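Local coordinates for protein digeranylgeranylglycerophospholipid reductase (Sulfolobus acidocaldarius, PDB 3ATQ) that reduces the double bonds of the geranylgeranyl chains of archaeal membrane lipid precursors, using one bound FAD per subunit, to give saturated archaeols, at residues I77-P82 with I205-E210. Residues are numbered along the deposited sequence; the frame is centred on the assembly and turned at random.
Sequences IKLYSP and IFIDQE
Tyr80 and Phe206 meet across a parallel beta pairing, where strand 70-80 runs beside strand 202-206 within the large mixed sheet of the reductase. Ile205 is held through both its N and its O by strand 70-80: Ile205 N donates to Lys78 O, and Tyr80 N donates to Ile205 O at 2.9 Å. Beyond it Ile207 N reaches Tyr80 O at 3.1 Å, continuing the pattern. On one sheet face the two aromatic side chains lie side by side, pointing the same way. With its CG anti to the carbonyl carbon (chi1 -67°), Tyr80 sets its ring so that Phe206 CE1 sits over the ring centre, 3.5 Å above the plane; the planes are inclined at 39°, and Tyr253 meets the Phe206 ring in turn. An alanine in place of Tyr80 would probably uncover this flank of Phe206 and leave its ring freer to turn. On the face of Leu79 and Ile205, Leu79 CD1 touches Ile205 CG2 at 3.6 Å and also meets Ile207 CD1 at 3.7 Å. Ile77 CG2 touches Ile205 CD1. Farther along, water takes over: one molecule bridges Ser81 O and Ile207 O, a second joins Pro82 O to Asp208 OD2. Asp208 OD1 accepts from Glu210 N, closing an Asx turn, and Pro82 packs on helix 360-368. The Ile205 side chain is about 5 Å from bound tetradecane and about 6 Å from that of the lipid-binding His298: a parallel strand pair in the large mixed sheet, with 205-210 inside the geranylgeranyl reductase catalytic family region, near the lipid site.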
# COMPACT_ATOMS: atom_id res chain seq x y z
N ILE A 77 -13.20 -13.62 1.14
CA ILE A 77 -13.06 -13.23 -0.26
C ILE A 77 -13.34 -14.42 -1.14
O ILE A 77 -12.92 -15.54 -0.85
CB ILE A 77 -11.61 -12.72 -0.59
CG1 ILE A 77 -11.25 -11.47 0.23
CG2 ILE A 77 -11.47 -12.36 -2.06
CD1 ILE A 77 -10.66 -11.75 1.60
N LYS A 78 -14.05 -14.16 -2.23
CA LYS A 78 -14.26 -15.15 -3.27
C LYS A 78 -13.38 -14.79 -4.46
O LYS A 78 -13.56 -13.73 -5.07
CB LYS A 78 -15.73 -15.21 -3.65
CG LYS A 78 -16.60 -15.52 -2.42
CD LYS A 78 -17.88 -16.21 -2.77
CE LYS A 78 -18.38 -17.03 -1.57
NZ LYS A 78 -19.83 -17.32 -1.71
N LEU A 79 -12.42 -15.66 -4.75
CA LEU A 79 -11.51 -15.50 -5.88
C LEU A 79 -11.99 -16.30 -7.10
O LEU A 79 -12.15 -17.54 -7.03
CB LEU A 79 -10.12 -15.98 -5.47
CG LEU A 79 -8.97 -15.65 -6.41
CD1 LEU A 79 -8.74 -14.14 -6.40
CD2 LEU A 79 -7.71 -16.38 -5.96
N TYR A 80 -12.18 -15.61 -8.22
CA TYR A 80 -12.70 -16.20 -9.45
C TYR A 80 -11.60 -16.37 -10.49
O TYR A 80 -10.86 -15.41 -10.77
CB TYR A 80 -13.75 -15.31 -10.07
CG TYR A 80 -15.02 -15.18 -9.27
CD1 TYR A 80 -16.21 -15.72 -9.74
CD2 TYR A 80 -15.02 -14.53 -8.03
CE1 TYR A 80 -17.39 -15.62 -8.99
CE2 TYR A 80 -16.20 -14.41 -7.28
CZ TYR A 80 -17.38 -14.96 -7.77
OH TYR A 80 -18.55 -14.86 -7.06
N SER A 81 -11.52 -17.57 -11.07
CA SER A 81 -10.68 -17.85 -12.23
C SER A 81 -11.15 -17.04 -13.45
O SER A 81 -12.32 -16.64 -13.54
CB SER A 81 -10.73 -19.35 -12.57
OG SER A 81 -12.02 -19.72 -13.03
N PRO A 82 -10.25 -16.80 -14.42
CA PRO A 82 -10.61 -16.06 -15.63
C PRO A 82 -11.85 -16.62 -16.35
O PRO A 82 -12.69 -15.85 -16.81
CB PRO A 82 -9.37 -16.19 -16.50
CG PRO A 82 -8.24 -16.25 -15.49
CD PRO A 82 -8.79 -17.01 -14.31
N ILE A 205 -13.04 -11.03 -5.94
CA ILE A 205 -11.91 -10.65 -6.76
C ILE A 205 -11.89 -11.54 -8.02
O ILE A 205 -11.94 -12.77 -7.90
CB ILE A 205 -10.58 -10.73 -5.97
CG1 ILE A 205 -10.59 -9.64 -4.87
CG2 ILE A 205 -9.37 -10.60 -6.90
CD1 ILE A 205 -9.39 -9.63 -3.94
N PHE A 206 -11.84 -10.91 -9.19
CA PHE A 206 -11.82 -11.62 -10.47
C PHE A 206 -10.46 -11.46 -11.17
O PHE A 206 -10.02 -10.35 -11.51
CB PHE A 206 -12.93 -11.12 -11.38
CG PHE A 206 -14.27 -11.00 -10.71
CD1 PHE A 206 -15.18 -12.05 -10.74
CD2 PHE A 206 -14.62 -9.81 -10.06
CE1 PHE A 206 -16.43 -11.94 -10.11
CE2 PHE A 206 -15.88 -9.68 -9.45
CZ PHE A 206 -16.78 -10.75 -9.47
N ILE A 207 -9.80 -12.59 -11.37
CA ILE A 207 -8.54 -12.60 -12.10
C ILE A 207 -8.85 -12.86 -13.56
O ILE A 207 -9.62 -13.79 -13.89
CB ILE A 207 -7.59 -13.69 -11.57
CG1 ILE A 207 -7.37 -13.54 -10.06
CG2 ILE A 207 -6.26 -13.63 -12.31
CD1 ILE A 207 -6.65 -14.74 -9.43
N ASP A 208 -8.28 -12.04 -14.43
CA ASP A 208 -8.44 -12.17 -15.87
C ASP A 208 -7.40 -11.27 -16.52
O ASP A 208 -7.54 -10.04 -16.48
CB ASP A 208 -9.85 -11.75 -16.29
CG ASP A 208 -10.19 -12.20 -17.70
OD1 ASP A 208 -9.37 -11.98 -18.61
OD2 ASP A 208 -11.30 -12.75 -17.88
N GLN A 209 -6.37 -11.89 -17.10
CA GLN A 209 -5.28 -11.15 -17.73
C GLN A 209 -5.74 -10.35 -18.96
O GLN A 209 -5.00 -9.49 -19.44
CB GLN A 209 -4.09 -12.07 -18.08
CG GLN A 209 -3.66 -13.08 -17.00
CD GLN A 209 -2.97 -12.46 -15.77
OE1 GLN A 209 -3.63 -11.88 -14.90
NE2 GLN A 209 -1.65 -12.62 -15.67
N GLU A 210 -6.95 -10.63 -19.45
CA GLU A 210 -7.54 -9.89 -20.58
C GLU A 210 -8.33 -8.65 -20.18
O GLU A 210 -8.24 -7.63 -20.85
CB GLU A 210 -8.42 -10.79 -21.47
CG GLU A 210 -7.63 -11.82 -22.26
CD GLU A 210 -8.46 -12.51 -23.34
OE1 GLU A 210 -9.25 -11.82 -24.03
OE2 GLU A 210 -8.32 -13.74 -23.50
O HOH W 1 -12.33 -13.72 -13.50
O HOH W 2 -13.13 -12.89 -15.95